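Local coordinates for endo-beta-1,4-glucanase (cellulase B) (PDB 4V2X), which probably hydrolyses beta-1,4-linked glucans, using a family 5 catalytic module joined to an Ig-like module and a family 46 carbohydrate-binding module, at residues Val271-Phe279 with Asn292-Phe301. Sequence-based numbering, arbitrary orientation.
Sequences VHYYGFWPF and NSKQEIIEAF
Tyr-273 reaches from the end of its strand to helix 291-309 and touches it along its whole length. CB lies 3.8 Å from CZ of Phe-301. CG meets the same ring, whose edge points at one face of the tyrosine in a T-shaped pair with planes 74° apart. Further out, CE2 packs on CG1 of Ile-297 at 3.7 Å, and CE1 runs beside OE1 of Glu-296. At the tip, OH donates a hydrogen bond of 2.6 Å to OE1 of Glu-296, which accepts with its anti lone pair. The carboxylate stands nearly upright to the ring, at 79°. With CG anti to the backbone N (chi1 -171°) and the chain extended beyond it, Glu-296 reaches across to the loop at Gly-275 and Phe-276. Water 1 bonds to Tyr-273 OH, Phe-276 N and Ser-293 O. Water 2 joins OE1 of Glu-296 to Gly-275 O, and water 3 joins OE2 to Trp-277 N. Phe-276, the N-cap residue of helix 277-281, takes CB of Asn-292 over one ring face as a CH-pi contact, 3.9 Å from the centroid. OE2 of Glu-296 lies in plane at the edge of the Phe-276 ring. The contact joins barrel strand 267-273 and the loop after it to helix 291-309 on the outside of the barrel, a beta-alpha unit of the family 5 (beta/alpha)8 barrel. Strand 315-320 lies alongside, and helix 334-350 packs against Ile-297 and Phe-301.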
ATOM      1  N   VAL A 271      -3.870 -16.105  10.276  1.00 11.33           N
ATOM      2  CA  VAL A 271      -4.642 -16.572   9.138  1.00 11.18           C
ATOM      3  C   VAL A 271      -5.574 -17.661   9.658  1.00 10.37           C
ATOM      4  O   VAL A 271      -5.386 -18.157  10.773  1.00 10.77           O
ATOM      5  CB  VAL A 271      -3.747 -17.123   8.003  1.00 11.58           C
ATOM      6  CG1 VAL A 271      -2.854 -16.018   7.445  1.00 11.94           C
ATOM      7  CG2 VAL A 271      -2.914 -18.312   8.463  1.00 12.59           C
ATOM      8  N   HIS A 272      -6.580 -18.011   8.863  1.00  9.90           N
ATOM      9  CA  HIS A 272      -7.493 -19.109   9.173  1.00 10.10           C
ATOM     10  C   HIS A 272      -7.429 -20.129   8.044  1.00  9.97           C
ATOM     11  O   HIS A 272      -6.979 -19.811   6.935  1.00 10.95           O
ATOM     12  CB  HIS A 272      -8.919 -18.614   9.299  1.00 10.38           C
ATOM     13  CG  HIS A 272      -9.139 -17.677  10.443  1.00  9.79           C
ATOM     14  ND1 HIS A 272     -10.335 -17.032  10.645  1.00 10.07           N
ATOM     15  CD2 HIS A 272      -8.326 -17.293  11.455  1.00  9.79           C
ATOM     16  CE1 HIS A 272     -10.249 -16.280  11.730  1.00 10.40           C
ATOM     17  NE2 HIS A 272      -9.038 -16.420  12.239  1.00 10.19           N
ATOM     18  N   TYR A 273      -7.890 -21.350   8.304  1.00  9.92           N
ATOM     19  CA  TYR A 273      -7.831 -22.388   7.278  1.00 10.29           C
ATOM     20  C   TYR A 273      -8.887 -23.460   7.486  1.00 10.54           C
ATOM     21  O   TYR A 273      -8.979 -24.053   8.561  1.00 11.31           O
ATOM     22  CB  TYR A 273      -6.438 -23.038   7.224  1.00 10.72           C
ATOM     23  CG  TYR A 273      -6.264 -23.889   5.988  1.00 10.87           C
ATOM     24  CD1 TYR A 273      -6.118 -23.301   4.735  1.00 11.41           C
ATOM     25  CD2 TYR A 273      -6.293 -25.276   6.060  1.00 11.54           C
ATOM     26  CE1 TYR A 273      -5.985 -24.071   3.588  1.00 11.59           C
ATOM     27  CE2 TYR A 273      -6.158 -26.050   4.927  1.00 11.73           C
ATOM     28  CZ  TYR A 273      -6.007 -25.450   3.694  1.00 11.58           C
ATOM     29  OH  TYR A 273      -5.891 -26.223   2.564  1.00 13.11           O
ATOM     30  N   TYR A 274      -9.687 -23.688   6.446  1.00 11.07           N
ATOM     31  CA  TYR A 274     -10.809 -24.618   6.522  1.00 12.03           C
ATOM     32  C   TYR A 274     -10.781 -25.713   5.439  1.00 11.41           C
ATOM     33  O   TYR A 274     -11.768 -26.412   5.225  1.00 12.43           O
ATOM     34  CB  TYR A 274     -12.121 -23.838   6.516  1.00 13.16           C
ATOM     35  CG  TYR A 274     -12.395 -23.206   7.861  1.00 15.15           C
ATOM     36  CD1 TYR A 274     -13.021 -23.929   8.867  1.00 17.17           C
ATOM     37  CD2 TYR A 274     -12.019 -21.895   8.132  1.00 16.62           C
ATOM     38  CE1 TYR A 274     -13.270 -23.366  10.108  1.00 17.56           C
ATOM     39  CE2 TYR A 274     -12.264 -21.325   9.371  1.00 16.00           C
ATOM     40  CZ  TYR A 274     -12.897 -22.065  10.350  1.00 18.08           C
ATOM     41  OH  TYR A 274     -13.169 -21.525  11.587  1.00 18.75           O
ATOM     42  N   GLY A 275      -9.624 -25.890   4.812  1.00 10.58           N
ATOM     43  CA  GLY A 275      -9.398 -26.988   3.871  1.00 10.74           C
ATOM     44  C   GLY A 275      -9.662 -26.603   2.430  1.00 10.78           C
ATOM     45  O   GLY A 275     -10.378 -25.635   2.146  1.00 11.24           O
ATOM     46  N   PHE A 276      -9.075 -27.370   1.516  1.00 10.83           N
ATOM     47  CA  PHE A 276      -9.353 -27.249   0.086  1.00 11.52           C
ATOM     48  C   PHE A 276     -10.862 -27.284  -0.104  1.00 11.21           C
ATOM     49  O   PHE A 276     -11.541 -28.211   0.350  1.00 10.65           O
ATOM     50  CB  PHE A 276      -8.654 -28.383  -0.660  1.00 11.71           C
ATOM     51  CG  PHE A 276      -9.010 -28.491  -2.122  1.00 12.52           C
ATOM     52  CD1 PHE A 276      -8.703 -27.470  -3.015  1.00 12.51           C
ATOM     53  CD2 PHE A 276      -9.612 -29.645  -2.616  1.00 12.84           C
ATOM     54  CE1 PHE A 276      -9.012 -27.591  -4.359  1.00 13.31           C
ATOM     55  CE2 PHE A 276      -9.916 -29.767  -3.959  1.00 12.92           C
ATOM     56  CZ  PHE A 276      -9.618 -28.736  -4.832  1.00 12.73           C
ATOM     57  N   TRP A 277     -11.400 -26.248  -0.735  1.00 11.16           N
ATOM     58  CA  TRP A 277     -12.834 -25.999  -0.641  1.00 11.60           C
ATOM     59  C   TRP A 277     -13.725 -27.197  -1.017  1.00 11.12           C
ATOM     60  O   TRP A 277     -14.610 -27.572  -0.245  1.00 11.29           O
ATOM     61  CB  TRP A 277     -13.237 -24.726  -1.404  1.00 12.86           C
ATOM     62  CG  TRP A 277     -14.686 -24.503  -1.335  1.00 13.25           C
ATOM     63  CD1 TRP A 277     -15.409 -24.054  -0.255  1.00 14.07           C
ATOM     64  CD2 TRP A 277     -15.630 -24.757  -2.370  1.00 14.23           C
ATOM     65  NE1 TRP A 277     -16.743 -24.023  -0.567  1.00 15.11           N
ATOM     66  CE2 TRP A 277     -16.906 -24.446  -1.859  1.00 14.82           C
ATOM     67  CE3 TRP A 277     -15.522 -25.220  -3.685  1.00 14.84           C
ATOM     68  CZ2 TRP A 277     -18.064 -24.569  -2.626  1.00 15.77           C
ATOM     69  CZ3 TRP A 277     -16.668 -25.341  -4.438  1.00 15.88           C
ATOM     70  CH2 TRP A 277     -17.920 -25.025  -3.907  1.00 16.16           C
ATOM     71  N   PRO A 278     -13.492 -27.812  -2.189  1.00 11.49           N
ATOM     72  CA  PRO A 278     -14.395 -28.908  -2.563  1.00 11.45           C
ATOM     73  C   PRO A 278     -14.384 -30.094  -1.603  1.00 11.15           C
ATOM     74  O   PRO A 278     -15.436 -30.695  -1.359  1.00 11.20           O
ATOM     75  CB  PRO A 278     -13.887 -29.336  -3.945  1.00 11.74           C
ATOM     76  CG  PRO A 278     -13.177 -28.143  -4.473  1.00 12.36           C
ATOM     77  CD  PRO A 278     -12.579 -27.450  -3.287  1.00 11.92           C
ATOM     78  N   PHE A 279     -13.208 -30.441  -1.086  1.00 10.53           N
ATOM     79  CA  PHE A 279     -13.124 -31.497  -0.088  1.00 10.28           C
ATOM     80  C   PHE A 279     -13.824 -31.061   1.194  1.00 10.48           C
ATOM     81  O   PHE A 279     -14.569 -31.830   1.800  1.00 10.06           O
ATOM     82  CB  PHE A 279     -11.668 -31.857   0.223  1.00 10.55           C
ATOM     83  CG  PHE A 279     -11.520 -32.789   1.387  1.00 10.29           C
ATOM     84  CD1 PHE A 279     -11.928 -34.116   1.289  1.00 11.03           C
ATOM     85  CD2 PHE A 279     -10.987 -32.347   2.593  1.00 10.48           C
ATOM     86  CE1 PHE A 279     -11.805 -34.977   2.368  1.00 11.08           C
ATOM     87  CE2 PHE A 279     -10.862 -33.207   3.674  1.00 10.30           C
ATOM     88  CZ  PHE A 279     -11.274 -34.523   3.565  1.00 10.80           C
ATOM     89  N   ASN A 292      -5.023 -32.758  -4.131  1.00 12.38           N
ATOM     90  CA  ASN A 292      -5.395 -31.353  -4.121  1.00 12.79           C
ATOM     91  C   ASN A 292      -5.471 -30.775  -2.706  1.00 11.77           C
ATOM     92  O   ASN A 292      -4.972 -29.674  -2.466  1.00 12.62           O
ATOM     93  CB  ASN A 292      -6.693 -31.123  -4.884  1.00 12.95           C
ATOM     94  CG  ASN A 292      -6.487 -31.173  -6.380  1.00 14.45           C
ATOM     95  OD1 ASN A 292      -6.079 -30.185  -6.983  1.00 15.94           O
ATOM     96  ND2 ASN A 292      -6.725 -32.328  -6.980  1.00 14.24           N
ATOM     97  N   SER A 293      -6.063 -31.515  -1.773  1.00 12.02           N
ATOM     98  CA  SER A 293      -6.144 -31.049  -0.383  1.00 11.40           C
ATOM     99  C   SER A 293      -4.762 -31.037   0.274  1.00 11.91           C
ATOM    100  O   SER A 293      -4.441 -30.129   1.027  1.00 12.32           O
ATOM    101  CB  SER A 293      -7.107 -31.909   0.429  1.00 12.22           C
ATOM    102  OG  SER A 293      -8.447 -31.699   0.010  1.00 12.16           O
ATOM    103  N   LYS A 294      -3.942 -32.035  -0.039  1.00 11.61           N
ATOM    104  CA  LYS A 294      -2.594 -32.117   0.516  1.00 12.46           C
ATOM    105  C   LYS A 294      -1.727 -30.979  -0.007  1.00 13.63           C
ATOM    106  O   LYS A 294      -1.039 -30.306   0.763  1.00 14.37           O
ATOM    107  CB  LYS A 294      -1.948 -33.460   0.175  1.00 13.32           C
ATOM    108  CG  LYS A 294      -2.529 -34.627   0.953  1.00 14.50           C
ATOM    109  CD  LYS A 294      -2.032 -35.965   0.438  1.00 17.22           C
ATOM    110  CE  LYS A 294      -2.688 -37.109   1.188  1.00 19.83           C
ATOM    111  NZ  LYS A 294      -2.407 -38.412   0.528  1.00 22.75           N
ATOM    112  N   GLN A 295      -1.773 -30.754  -1.317  1.00 13.54           N
ATOM    113  CA  GLN A 295      -0.946 -29.716  -1.925  1.00 15.62           C
ATOM    114  C   GLN A 295      -1.362 -28.319  -1.509  1.00 14.26           C
ATOM    115  O   GLN A 295      -0.506 -27.437  -1.379  1.00 13.75           O
ATOM    116  CB  GLN A 295      -0.936 -29.835  -3.454  1.00 18.72           C
ATOM    117  CG  GLN A 295      -0.074 -30.984  -3.947  1.00 23.04           C
ATOM    118  CD  GLN A 295       1.349 -30.918  -3.406  1.00 27.86           C
ATOM    119  OE1 GLN A 295       1.977 -29.856  -3.408  1.00 33.06           O
ATOM    120  NE2 GLN A 295       1.857 -32.051  -2.926  1.00 34.00           N
ATOM    121  N   GLU A 296      -2.658 -28.094  -1.298  1.00 13.23           N
ATOM    122  CA  GLU A 296      -3.080 -26.773  -0.843  1.00 13.35           C
ATOM    123  C   GLU A 296      -2.464 -26.444   0.517  1.00 12.62           C
ATOM    124  O   GLU A 296      -2.016 -25.319   0.743  1.00 12.35           O
ATOM    125  CB  GLU A 296      -4.598 -26.622  -0.774  1.00 13.16           C
ATOM    126  CG  GLU A 296      -4.986 -25.173  -0.517  1.00 13.68           C
ATOM    127  CD  GLU A 296      -6.474 -24.933  -0.474  1.00 13.64           C
ATOM    128  OE1 GLU A 296      -7.048 -25.013   0.633  1.00 14.28           O
ATOM    129  OE2 GLU A 296      -7.062 -24.625  -1.534  1.00 14.45           O
ATOM    130  N   ILE A 297      -2.471 -27.420   1.420  1.00 13.03           N
ATOM    131  CA  ILE A 297      -1.883 -27.253   2.748  1.00 12.00           C
ATOM    132  C   ILE A 297      -0.389 -26.950   2.657  1.00 13.05           C
ATOM    133  O   ILE A 297       0.101 -26.000   3.271  1.00 12.04           O
ATOM    134  CB  ILE A 297      -2.131 -28.507   3.623  1.00 12.29           C
ATOM    135  CG1 ILE A 297      -3.595 -28.534   4.066  1.00 11.94           C
ATOM    136  CG2 ILE A 297      -1.220 -28.530   4.846  1.00 12.37           C
ATOM    137  CD1 ILE A 297      -4.057 -29.891   4.567  1.00 12.42           C
ATOM    138  N   ILE A 298       0.330 -27.748   1.875  1.00 12.59           N
ATOM    139  CA  ILE A 298       1.769 -27.555   1.735  1.00 13.69           C
ATOM    140  C   ILE A 298       2.062 -26.178   1.143  1.00 14.09           C
ATOM    141  O   ILE A 298       2.878 -25.439   1.683  1.00 14.17           O
ATOM    142  CB  ILE A 298       2.428 -28.681   0.899  1.00 14.36           C
ATOM    143  CG1 ILE A 298       2.370 -30.007   1.670  1.00 15.11           C
ATOM    144  CG2 ILE A 298       3.875 -28.335   0.574  1.00 14.64           C
ATOM    145  CD1 ILE A 298       2.647 -31.230   0.819  1.00 15.66           C
ATOM    146  N   GLU A 299       1.380 -25.825   0.058  1.00 14.78           N
ATOM    147  CA  GLU A 299       1.653 -24.566  -0.637  1.00 15.62           C
ATOM    148  C   GLU A 299       1.297 -23.373   0.229  1.00 14.40           C
ATOM    149  O   GLU A 299       2.084 -22.431   0.351  1.00 13.63           O
ATOM    150  CB  GLU A 299       0.894 -24.496  -1.962  1.00 18.14           C
ATOM    151  CG  GLU A 299       1.416 -25.473  -3.002  1.00 22.53           C
ATOM    152  CD  GLU A 299       0.554 -25.548  -4.251  1.00 29.25           C
ATOM    153  OE1 GLU A 299      -0.516 -24.899  -4.309  1.00 32.81           O
ATOM    154  OE2 GLU A 299       0.955 -26.272  -5.187  1.00 36.41           O
ATOM    155  N   ALA A 300       0.115 -23.416   0.830  1.00 13.22           N
ATOM    156  CA  ALA A 300      -0.352 -22.313   1.662  1.00 13.32           C
ATOM    157  C   ALA A 300       0.566 -22.083   2.855  1.00 12.78           C
ATOM    158  O   ALA A 300       0.993 -20.961   3.122  1.00 13.23           O
ATOM    159  CB  ALA A 300      -1.778 -22.560   2.127  1.00 13.45           C
ATOM    160  N   PHE A 301       0.893 -23.142   3.575  1.00 12.15           N
ATOM    161  CA  PHE A 301       1.686 -22.955   4.766  1.00 12.01           C
ATOM    162  C   PHE A 301       3.165 -22.781   4.463  1.00 12.29           C
ATOM    163  O   PHE A 301       3.868 -22.178   5.246  1.00 12.57           O
ATOM    164  CB  PHE A 301       1.327 -24.006   5.809  1.00 12.19           C
ATOM    165  CG  PHE A 301      -0.064 -23.810   6.333  1.00 11.47           C
ATOM    166  CD1 PHE A 301      -0.354 -22.712   7.131  1.00 12.46           C
ATOM    167  CD2 PHE A 301      -1.103 -24.649   5.951  1.00 12.24           C
ATOM    168  CE1 PHE A 301      -1.636 -22.481   7.581  1.00 12.66           C
ATOM    169  CE2 PHE A 301      -2.394 -24.421   6.391  1.00 11.85           C
ATOM    170  CZ  PHE A 301      -2.660 -23.342   7.216  1.00 12.49           C
TER
HETATM  171  O   HOH W   1      -6.605 -28.864   2.300  1.00 13.97           O
HETATM  172  O   HOH W   2      -8.865 -23.087   1.554  1.00 22.89           O
HETATM  173  O   HOH W   3      -9.761 -24.075  -1.608  1.00 17.17           O